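Local atomic coordinates of acyl-CoA dehydrogenase (PDB entry 4RM7), a protein that belongs to the acyl-CoA dehydrogenase family, in which a beta-sheet domain is set between two helical domains, and is assembled here as a tetramer. Residues A257-W267 with V333-R344; P183-P191 with R227-L238. One frame throughout, in Å; residues are numbered along the deposited sequence.

Contact 1 (A257-W267 with V333-R344); sequences AQAAMEDAVAW and VASDAMQILGGR
Trp267 and Leu341 bury the most surface where two nearly parallel helices, 257-267 and 333-341, run side by side with a crossing angle of 20°. With CG anti to the backbone N (chi1 178°), the indole is laid over the last turn of helix 333-341, its six-membered end reaching toward Arg344. Leu341 CA sits almost centrally over the five-membered ring, 4.0 Å from its centroid, in a CH-pi contact. Leu341 O lies over the same ring system nearer its rim, and the CD2 branch of Leu341 reaches back against Trp267 CB and CG. The poorly ordered Arg344 approaches the indole at its edge, beyond the turn that begins at Gly342.

Farther back, alanines let the backbones close in. The methyl of Ala264 meets Ala337 CB at 4.0 Å and Ile340 CD1 at 4.1 Å, and the CA atoms of Ala264 and Ala337 are 5.1 Å apart. No hydrogen bond crosses this apolar seam. The pair packs within the C-terminal helical domain of the acyl-CoA dehydrogenase fold, where helix 282-311 adjoins it through Met298 against Val333, while helix 351-362 contributes Val352 against Asp263, whose carboxylate forms a salt bridge with Arg351.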
loop_
_atom_site.group_PDB
_atom_site.type_symbol
_atom_site.label_atom_id
_atom_site.label_comp_id
_atom_site.label_asym_id
_atom_site.label_seq_id
_atom_site.Cartn_x
_atom_site.Cartn_y
_atom_site.Cartn_z
ATOM N N ALA A 257 -11.832 -10.817 12.107
ATOM C CA ALA A 257 -10.555 -10.124 12.130
ATOM C C ALA A 257 -10.084 -9.944 13.571
ATOM O O ALA A 257 -8.911 -10.125 13.901
ATOM C CB ALA A 257 -10.668 -8.750 11.416
ATOM N N GLN A 258 -11.023 -9.609 14.438
ATOM C CA GLN A 258 -10.694 -9.401 15.832
ATOM C C GLN A 258 -10.178 -10.706 16.467
ATOM O O GLN A 258 -9.309 -10.673 17.345
ATOM C CB GLN A 258 -11.918 -8.865 16.578
ATOM C CG GLN A 258 -11.676 -8.609 18.039
ATOM C CD GLN A 258 -10.651 -7.522 18.258
ATOM O OE1 GLN A 258 -10.912 -6.366 17.968
ATOM N NE2 GLN A 258 -9.476 -7.887 18.776
ATOM N N ALA A 259 -10.709 -11.847 16.013
ATOM C CA ALA A 259 -10.319 -13.155 16.545
ATOM C C ALA A 259 -8.888 -13.488 16.133
ATOM O O ALA A 259 -8.104 -14.008 16.930
ATOM C CB ALA A 259 -11.272 -14.231 16.068
ATOM N N ALA A 260 -8.562 -13.166 14.885
ATOM C CA ALA A 260 -7.213 -13.316 14.367
ATOM C C ALA A 260 -6.205 -12.461 15.140
ATOM O O ALA A 260 -5.078 -12.885 15.397
ATOM C CB ALA A 260 -7.178 -12.951 12.895
HETATM N N MSE A 261 -6.615 -11.252 15.494
HETATM C CA MSE A 261 -5.744 -10.364 16.240
HETATM C C MSE A 261 -5.457 -10.932 17.638
HETATM O O MSE A 261 -4.302 -10.972 18.068
HETATM C CB MSE A 261 -6.353 -8.965 16.341
HETATM C CG MSE A 261 -5.598 -8.054 17.284
HETATM SE SE MSE A 261 -3.847 -7.562 16.575
HETATM C CE MSE A 261 -3.640 -5.942 17.622
ATOM N N GLU A 262 -6.499 -11.382 18.333
ATOM C CA GLU A 262 -6.307 -12.065 19.614
ATOM C C GLU A 262 -5.307 -13.226 19.548
ATOM O O GLU A 262 -4.454 -13.358 20.438
ATOM C CB GLU A 262 -7.627 -12.566 20.150
ATOM C CG GLU A 262 -8.566 -11.445 20.493
ATOM C CD GLU A 262 -9.977 -11.932 20.762
ATOM O OE1 GLU A 262 -10.192 -13.167 20.738
ATOM O OE2 GLU A 262 -10.872 -11.086 21.003
ATOM N N ASP A 263 -5.368 -14.046 18.498
ATOM C CA ASP A 263 -4.404 -15.155 18.372
ATOM C C ASP A 263 -2.980 -14.634 18.172
ATOM O O ASP A 263 -2.031 -15.150 18.781
ATOM C CB ASP A 263 -4.773 -16.107 17.219
ATOM C CG ASP A 263 -6.100 -16.820 17.444
ATOM O OD1 ASP A 263 -6.614 -16.765 18.578
ATOM O OD2 ASP A 263 -6.630 -17.431 16.490
ATOM N N ALA A 264 -2.840 -13.623 17.314
ATOM C CA ALA A 264 -1.557 -12.970 17.078
ATOM C C ALA A 264 -0.960 -12.451 18.386
ATOM O O ALA A 264 0.201 -12.722 18.702
ATOM C CB ALA A 264 -1.719 -11.816 16.076
ATOM N N VAL A 265 -1.763 -11.709 19.145
ATOM C CA VAL A 265 -1.310 -11.152 20.409
ATOM C C VAL A 265 -0.944 -12.276 21.391
ATOM O O VAL A 265 0.106 -12.235 22.025
ATOM C CB VAL A 265 -2.378 -10.213 21.024
ATOM C CG1 VAL A 265 -1.973 -9.803 22.403
ATOM C CG2 VAL A 265 -2.573 -8.959 20.142
ATOM N N ALA A 266 -1.777 -13.300 21.491
ATOM C CA ALA A 266 -1.483 -14.378 22.422
ATOM C C ALA A 266 -0.189 -15.103 22.035
ATOM O O ALA A 266 0.613 -15.483 22.900
ATOM C CB ALA A 266 -2.638 -15.355 22.499
ATOM N N TRP A 267 0.020 -15.279 20.736
ATOM C CA TRP A 267 1.245 -15.895 20.255
ATOM C C TRP A 267 2.435 -15.006 20.581
ATOM O O TRP A 267 3.454 -15.469 21.068
ATOM C CB TRP A 267 1.177 -16.134 18.749
ATOM C CG TRP A 267 2.428 -16.732 18.179
ATOM C CD1 TRP A 267 3.547 -16.061 17.767
ATOM C CD2 TRP A 267 2.685 -18.122 17.947
ATOM N NE1 TRP A 267 4.486 -16.950 17.298
ATOM C CE2 TRP A 267 3.982 -18.221 17.399
ATOM C CE3 TRP A 267 1.948 -19.298 18.164
ATOM C CZ2 TRP A 267 4.564 -19.452 17.067
ATOM C CZ3 TRP A 267 2.524 -20.517 17.831
ATOM C CH2 TRP A 267 3.819 -20.583 17.290
ATOM N N VAL A 333 -5.548 -7.713 8.160
ATOM C CA VAL A 333 -5.324 -8.072 9.551
ATOM C C VAL A 333 -5.120 -9.586 9.715
ATOM O O VAL A 333 -4.159 -10.046 10.359
ATOM C CB VAL A 333 -6.481 -7.602 10.441
ATOM C CG1 VAL A 333 -6.311 -8.127 11.880
ATOM C CG2 VAL A 333 -6.514 -6.109 10.454
ATOM N N ALA A 334 -6.020 -10.365 9.138
ATOM C CA ALA A 334 -5.900 -11.808 9.251
ATOM C C ALA A 334 -4.573 -12.301 8.641
ATOM O O ALA A 334 -3.889 -13.146 9.217
ATOM C CB ALA A 334 -7.081 -12.472 8.591
ATOM N N SER A 335 -4.198 -11.743 7.493
ATOM C CA SER A 335 -2.938 -12.094 6.848
ATOM C C SER A 335 -1.710 -11.744 7.710
ATOM O O SER A 335 -0.767 -12.548 7.813
ATOM C CB SER A 335 -2.828 -11.406 5.490
ATOM O OG SER A 335 -1.663 -11.853 4.808
ATOM N N ASP A 336 -1.726 -10.549 8.307
ATOM C CA ASP A 336 -0.684 -10.121 9.248
ATOM C C ASP A 336 -0.617 -11.025 10.467
ATOM O O ASP A 336 0.476 -11.317 10.973
ATOM C CB ASP A 336 -0.899 -8.677 9.713
ATOM C CG ASP A 336 -0.443 -7.654 8.684
ATOM O OD1 ASP A 336 0.572 -7.925 8.008
ATOM O OD2 ASP A 336 -1.108 -6.590 8.545
ATOM N N ALA A 337 -1.782 -11.461 10.940
ATOM C CA ALA A 337 -1.823 -12.443 12.021
ATOM C C ALA A 337 -1.149 -13.744 11.600
ATOM O O ALA A 337 -0.364 -14.297 12.366
ATOM C CB ALA A 337 -3.245 -12.712 12.457
HETATM N N MSE A 338 -1.439 -14.241 10.397
HETATM C CA MSE A 338 -0.741 -15.437 9.921
HETATM C C MSE A 338 0.756 -15.223 9.923
HETATM O O MSE A 338 1.499 -16.102 10.341
HETATM C CB MSE A 338 -1.161 -15.827 8.513
HETATM C CG MSE A 338 -2.497 -16.505 8.405
HETATM SE SE MSE A 338 -3.004 -16.654 6.532
HETATM C CE MSE A 338 -1.436 -17.695 6.004
ATOM N N GLN A 339 1.201 -14.057 9.460
ATOM C CA GLN A 339 2.633 -13.827 9.326
ATOM C C GLN A 339 3.306 -13.862 10.695
ATOM O O GLN A 339 4.400 -14.400 10.836
ATOM C CB GLN A 339 2.919 -12.498 8.616
ATOM C CG GLN A 339 4.336 -12.420 8.049
ATOM C CD GLN A 339 4.541 -13.378 6.878
ATOM O OE1 GLN A 339 3.569 -13.881 6.309
ATOM N NE2 GLN A 339 5.805 -13.627 6.509
ATOM N N ILE A 340 2.628 -13.324 11.703
ATOM C CA ILE A 340 3.128 -13.358 13.059
ATOM C C ILE A 340 3.183 -14.775 13.633
ATOM O O ILE A 340 4.138 -15.105 14.330
ATOM C CB ILE A 340 2.290 -12.456 13.991
ATOM C CG1 ILE A 340 2.544 -10.981 13.671
ATOM C CG2 ILE A 340 2.669 -12.668 15.418
ATOM C CD1 ILE A 340 1.486 -10.061 14.240
ATOM N N LEU A 341 2.192 -15.617 13.346
ATOM C CA LEU A 341 2.209 -16.993 13.870
ATOM C C LEU A 341 3.246 -17.860 13.162
ATOM O O LEU A 341 3.575 -18.938 13.636
ATOM C CB LEU A 341 0.847 -17.665 13.748
ATOM C CG LEU A 341 -0.400 -17.030 14.356
ATOM C CD1 LEU A 341 -1.561 -17.963 14.186
ATOM C CD2 LEU A 341 -0.235 -16.758 15.790
ATOM N N GLY A 342 3.751 -17.384 12.028
ATOM C CA GLY A 342 4.846 -18.035 11.331
ATOM C C GLY A 342 4.355 -19.187 10.476
ATOM O O GLY A 342 3.182 -19.230 10.113
ATOM N N GLY A 343 5.252 -20.129 10.185
ATOM C CA GLY A 343 4.970 -21.257 9.310
ATOM C C GLY A 343 3.735 -22.055 9.672
ATOM O O GLY A 343 2.885 -22.294 8.816
ATOM N N ARG A 344 3.641 -22.483 10.928
ATOM C CA ARG A 344 2.400 -23.072 11.415
ATOM C C ARG A 344 1.355 -21.979 11.424
ATOM O O ARG A 344 1.675 -20.826 11.685
ATOM C CB ARG A 344 2.574 -23.684 12.801
ATOM C CG ARG A 344 3.443 -22.891 13.745
ATOM C CD ARG A 344 3.924 -23.794 14.862
ATOM N NE ARG A 344 4.854 -23.121 15.764
ATOM C CZ ARG A 344 6.163 -23.006 15.549
ATOM N NH1 ARG A 344 6.704 -23.513 14.451
ATOM N NH2 ARG A 344 6.932 -22.379 16.430
#

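Contact 2 (P183-P191 with R227-L238); sequences PEFSFWMVP and RLKGSSKGFSQL
Strand 184-191 of the beta domain is met here by the chain that leaves the sheet and turns into helix 234-270, the first helix of the C-terminal helical domain. A single bridge pairs the backbones of Trp188 and Arg227, and Leu228 N donates a nearly straight bond to Phe187 O (2.9 Å, 173°). Arg227 lies alongside the Trp188 ring: its CB is over the face of the six-membered ring, 3.9 Å from the centroid. The bent arginine chain carries the guanidinium along the indole, to salt bridges with Glu224 through NH1 and with Asp175 of strand 168-175 through NH2, whose position is less certain.

Trp188 NE1 donates a bent bond (137°) to Ser186 OG, 2.8 Å away and tilted out of the indole plane; this OG is also bonded to Ala173 O of strand 168-175, the antiparallel neighbour in the sheet.

Phe187 CB packs on Leu228 CD1 (3.8 Å), while the rings of Phe185 and Phe187 meet the first turn of the helix. CG anti to the backbone N (chi1 -175°) sends the Phe185 ring onto Gly234, its CD1 3.5 Å from Gly234 CA, and Phe185 CB lies over the Phe235 ring, 4.1 Å from its centroid. Leu238 CD2 touches Phe185 CZ (3.7 Å), and Leu238 CD1 the edge of Phe187 at CZ (3.8 Å). Phe103 of helix 90-103 adds another ring against Phe187.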
loop_
_atom_site.group_PDB
_atom_site.type_symbol
_atom_site.label_atom_id
_atom_site.label_comp_id
_atom_site.label_asym_id
_atom_site.label_seq_id
_atom_site.Cartn_x
_atom_site.Cartn_y
_atom_site.Cartn_z
ATOM N N PRO A 183 -43.767 -6.121 -17.584
ATOM C CA PRO A 183 -42.494 -6.487 -16.948
ATOM C C PRO A 183 -42.262 -5.760 -15.616
ATOM O O PRO A 183 -41.777 -4.628 -15.613
ATOM C CB PRO A 183 -41.456 -6.064 -17.989
ATOM C CG PRO A 183 -42.166 -6.222 -19.289
ATOM C CD PRO A 183 -43.609 -5.861 -19.027
ATOM N N GLU A 184 -42.603 -6.397 -14.501
ATOM C CA GLU A 184 -42.449 -5.750 -13.200
ATOM C C GLU A 184 -41.732 -6.632 -12.165
ATOM O O GLU A 184 -41.758 -7.864 -12.239
ATOM C CB GLU A 184 -43.813 -5.332 -12.650
ATOM C CG GLU A 184 -44.647 -6.493 -12.134
ATOM C CD GLU A 184 -45.895 -6.042 -11.399
ATOM O OE1 GLU A 184 -46.021 -4.827 -11.122
ATOM O OE2 GLU A 184 -46.748 -6.909 -11.101
ATOM N N PHE A 185 -41.097 -5.985 -11.194
ATOM C CA PHE A 185 -40.438 -6.697 -10.113
ATOM C C PHE A 185 -41.419 -7.537 -9.305
ATOM O O PHE A 185 -42.544 -7.112 -9.045
ATOM C CB PHE A 185 -39.726 -5.723 -9.189
ATOM C CG PHE A 185 -38.939 -6.397 -8.119
ATOM C CD1 PHE A 185 -39.400 -6.422 -6.815
ATOM C CD2 PHE A 185 -37.745 -7.037 -8.422
ATOM C CE1 PHE A 185 -38.673 -7.060 -5.825
ATOM C CE2 PHE A 185 -37.024 -7.676 -7.442
ATOM C CZ PHE A 185 -37.485 -7.688 -6.139
ATOM N N SER A 186 -40.987 -8.729 -8.903
ATOM C CA SER A 186 -41.856 -9.640 -8.171
ATOM C C SER A 186 -41.062 -10.679 -7.407
ATOM O O SER A 186 -39.963 -11.061 -7.821
ATOM C CB SER A 186 -42.811 -10.341 -9.124
ATOM O OG SER A 186 -42.120 -11.296 -9.909
ATOM N N PHE A 187 -41.626 -11.134 -6.291
ATOM C CA PHE A 187 -41.028 -12.203 -5.500
ATOM C C PHE A 187 -41.951 -13.414 -5.502
ATOM O O PHE A 187 -43.170 -13.271 -5.439
ATOM C CB PHE A 187 -40.761 -11.752 -4.063
ATOM C CG PHE A 187 -39.338 -11.311 -3.805
ATOM C CD1 PHE A 187 -38.298 -12.235 -3.790
ATOM C CD2 PHE A 187 -39.043 -9.975 -3.545
ATOM C CE1 PHE A 187 -36.990 -11.837 -3.545
ATOM C CE2 PHE A 187 -37.736 -9.567 -3.295
ATOM C CZ PHE A 187 -36.711 -10.501 -3.293
ATOM N N TRP A 188 -41.358 -14.604 -5.564
ATOM C CA TRP A 188 -42.111 -15.850 -5.597
ATOM C C TRP A 188 -41.539 -16.873 -4.623
ATOM O O TRP A 188 -40.352 -17.191 -4.682
ATOM C CB TRP A 188 -42.092 -16.437 -7.001
ATOM C CG TRP A 188 -42.642 -15.550 -8.056
ATOM C CD1 TRP A 188 -42.021 -14.489 -8.652
ATOM C CD2 TRP A 188 -43.926 -15.668 -8.680
ATOM N NE1 TRP A 188 -42.851 -13.930 -9.601
ATOM C CE2 TRP A 188 -44.023 -14.638 -9.637
ATOM C CE3 TRP A 188 -45.007 -16.541 -8.518
ATOM C CZ2 TRP A 188 -45.156 -14.459 -10.420
ATOM C CZ3 TRP A 188 -46.127 -16.365 -9.300
ATOM C CH2 TRP A 188 -46.195 -15.332 -10.237
HETATM N N MSE A 189 -42.377 -17.408 -3.743
HETATM C CA MSE A 189 -41.939 -18.464 -2.831
HETATM C C MSE A 189 -42.161 -19.839 -3.473
HETATM O O MSE A 189 -43.246 -20.417 -3.378
HETATM C CB MSE A 189 -42.681 -18.361 -1.494
HETATM C CG MSE A 189 -42.218 -19.350 -0.433
HETATM SE SE MSE A 189 -40.367 -19.075 0.111
HETATM C CE MSE A 189 -40.539 -17.409 1.091
ATOM N N VAL A 190 -41.129 -20.359 -4.128
ATOM C CA VAL A 190 -41.273 -21.569 -4.927
ATOM C C VAL A 190 -40.820 -22.814 -4.188
ATOM O O VAL A 190 -39.680 -22.891 -3.742
ATOM C CB VAL A 190 -40.473 -21.451 -6.233
ATOM C CG1 VAL A 190 -40.655 -22.690 -7.102
ATOM C CG2 VAL A 190 -40.877 -20.193 -6.983
ATOM N N PRO A 191 -41.720 -23.799 -4.050
ATOM C CA PRO A 191 -41.377 -25.108 -3.473
ATOM C C PRO A 191 -40.257 -25.769 -4.261
ATOM O O PRO A 191 -40.305 -25.759 -5.491
ATOM C CB PRO A 191 -42.675 -25.914 -3.604
ATOM C CG PRO A 191 -43.754 -24.894 -3.754
ATOM C CD PRO A 191 -43.132 -23.723 -4.459
ATOM N N ARG A 227 -46.869 -15.983 -5.301
ATOM C CA ARG A 227 -46.334 -14.626 -5.425
ATOM C C ARG A 227 -46.494 -13.860 -4.116
ATOM O O ARG A 227 -47.553 -13.914 -3.480
ATOM C CB ARG A 227 -47.019 -13.861 -6.555
ATOM C CG ARG A 227 -46.307 -12.580 -6.943
ATOM C CD ARG A 227 -47.283 -11.500 -7.365
ATOM N NE ARG A 227 -48.175 -11.934 -8.438
ATOM C CZ ARG A 227 -47.875 -11.858 -9.730
ATOM N NH1 ARG A 227 -48.746 -12.271 -10.643
ATOM N NH2 ARG A 227 -46.695 -11.369 -10.106
ATOM N N LEU A 228 -45.439 -13.157 -3.709
ATOM C CA LEU A 228 -45.490 -12.384 -2.480
ATOM C C LEU A 228 -46.323 -11.130 -2.702
ATOM O O LEU A 228 -46.064 -10.365 -3.629
ATOM C CB LEU A 228 -44.086 -12.018 -1.998
ATOM C CG LEU A 228 -43.158 -13.102 -1.429
ATOM C CD1 LEU A 228 -42.053 -12.465 -0.572
ATOM C CD2 LEU A 228 -43.929 -14.155 -0.641
ATOM N N LYS A 229 -47.331 -10.946 -1.856
ATOM C CA LYS A 229 -48.204 -9.780 -1.907
ATOM C C LYS A 229 -47.960 -8.931 -0.674
ATOM O O LYS A 229 -48.602 -9.137 0.354
ATOM C CB LYS A 229 -49.671 -10.209 -1.976
ATOM C CG LYS A 229 -49.903 -11.487 -2.778
ATOM C CD LYS A 229 -51.366 -11.663 -3.158
ATOM C CE LYS A 229 -51.790 -10.652 -4.231
ATOM N NZ LYS A 229 -53.276 -10.455 -4.326
ATOM N N GLY A 230 -47.027 -7.986 -0.764
ATOM C CA GLY A 230 -46.605 -7.246 0.414
ATOM C C GLY A 230 -46.715 -5.740 0.330
ATOM O O GLY A 230 -47.093 -5.184 -0.705
ATOM N N SER A 231 -46.383 -5.080 1.439
ATOM C CA SER A 231 -46.372 -3.622 1.510
ATOM C C SER A 231 -45.277 -3.045 0.610
ATOM O O SER A 231 -45.515 -2.105 -0.153
ATOM C CB SER A 231 -46.174 -3.155 2.956
ATOM O OG SER A 231 -44.980 -3.691 3.505
ATOM N N SER A 232 -44.084 -3.629 0.694
ATOM C CA SER A 232 -42.932 -3.167 -0.075
ATOM C C SER A 232 -42.956 -3.643 -1.530
ATOM O O SER A 232 -43.429 -4.748 -1.838
ATOM C CB SER A 232 -41.640 -3.631 0.595
ATOM O OG SER A 232 -41.685 -3.395 1.991
ATOM N N LYS A 233 -42.425 -2.812 -2.421
ATOM C CA LYS A 233 -42.455 -3.109 -3.848
ATOM C C LYS A 233 -41.223 -2.581 -4.581
ATOM O O LYS A 233 -40.708 -1.498 -4.272
ATOM C CB LYS A 233 -43.736 -2.535 -4.484
ATOM C CG LYS A 233 -44.972 -3.394 -4.253
ATOM C CD LYS A 233 -46.234 -2.634 -4.530
ATOM C CE LYS A 233 -47.465 -3.431 -4.125
ATOM N NZ LYS A 233 -48.730 -2.700 -4.465
ATOM N N GLY A 234 -40.753 -3.369 -5.547
ATOM C CA GLY A 234 -39.769 -2.911 -6.512
ATOM C C GLY A 234 -38.351 -3.095 -6.056
ATOM O O GLY A 234 -38.109 -3.377 -4.884
ATOM N N PHE A 235 -37.414 -2.926 -6.986
ATOM C CA PHE A 235 -35.993 -3.083 -6.702
ATOM C C PHE A 235 -35.568 -2.115 -5.618
ATOM O O PHE A 235 -34.761 -2.459 -4.754
ATOM C CB PHE A 235 -35.138 -2.846 -7.947
ATOM C CG PHE A 235 -35.748 -3.352 -9.214
ATOM C CD1 PHE A 235 -35.312 -4.538 -9.782
ATOM C CD2 PHE A 235 -36.748 -2.622 -9.861
ATOM C CE1 PHE A 235 -35.875 -4.997 -10.965
ATOM C CE2 PHE A 235 -37.316 -3.076 -11.032
ATOM C CZ PHE A 235 -36.877 -4.260 -11.584
ATOM N N SER A 236 -36.109 -0.901 -5.691
ATOM C CA SER A 236 -35.821 0.160 -4.726
ATOM C C SER A 236 -35.875 -0.365 -3.303
ATOM O O SER A 236 -34.940 -0.184 -2.523
ATOM C CB SER A 236 -36.809 1.323 -4.894
ATOM O OG SER A 236 -38.151 0.854 -4.971
ATOM N N GLN A 237 -36.967 -1.042 -2.978
ATOM C CA GLN A 237 -37.134 -1.605 -1.651
ATOM C C GLN A 237 -36.133 -2.722 -1.353
ATOM O O GLN A 237 -35.586 -2.793 -0.254
ATOM C CB GLN A 237 -38.560 -2.114 -1.479
ATOM C CG GLN A 237 -39.355 -1.276 -0.501
ATOM C CD GLN A 237 -38.739 -1.280 0.894
ATOM O OE1 GLN A 237 -38.319 -0.237 1.405
ATOM N NE2 GLN A 237 -38.683 -2.459 1.515
ATOM N N LEU A 238 -35.911 -3.594 -2.331
ATOM C CA LEU A 238 -34.972 -4.692 -2.175
ATOM C C LEU A 238 -33.580 -4.150 -1.934
ATOM O O LEU A 238 -32.871 -4.583 -1.022
ATOM C CB LEU A 238 -34.984 -5.588 -3.413
ATOM C CG LEU A 238 -33.995 -6.756 -3.412
ATOM C CD1 LEU A 238 -34.311 -7.725 -2.278
ATOM C CD2 LEU A 238 -34.027 -7.466 -4.751
#

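Helix 234-270 runs through both contacts: its first turn takes part in contact 2, and residues 257-267 near its far end form one side of contact 1. The centres are 44 Å apart, with the nearest atoms about 26 Å from each other, on opposite sides of the chain's centre. They follow in series, contact 2 being complete before contact 1 begins. The earlier contact joins the beta domain to the incoming helix, whereas the later one pairs that helix with helix 316-341 inside the C-terminal helical domain. Contact 1 also has other subunits close by, but no other chain of the tetramer touches the segments of contact 2.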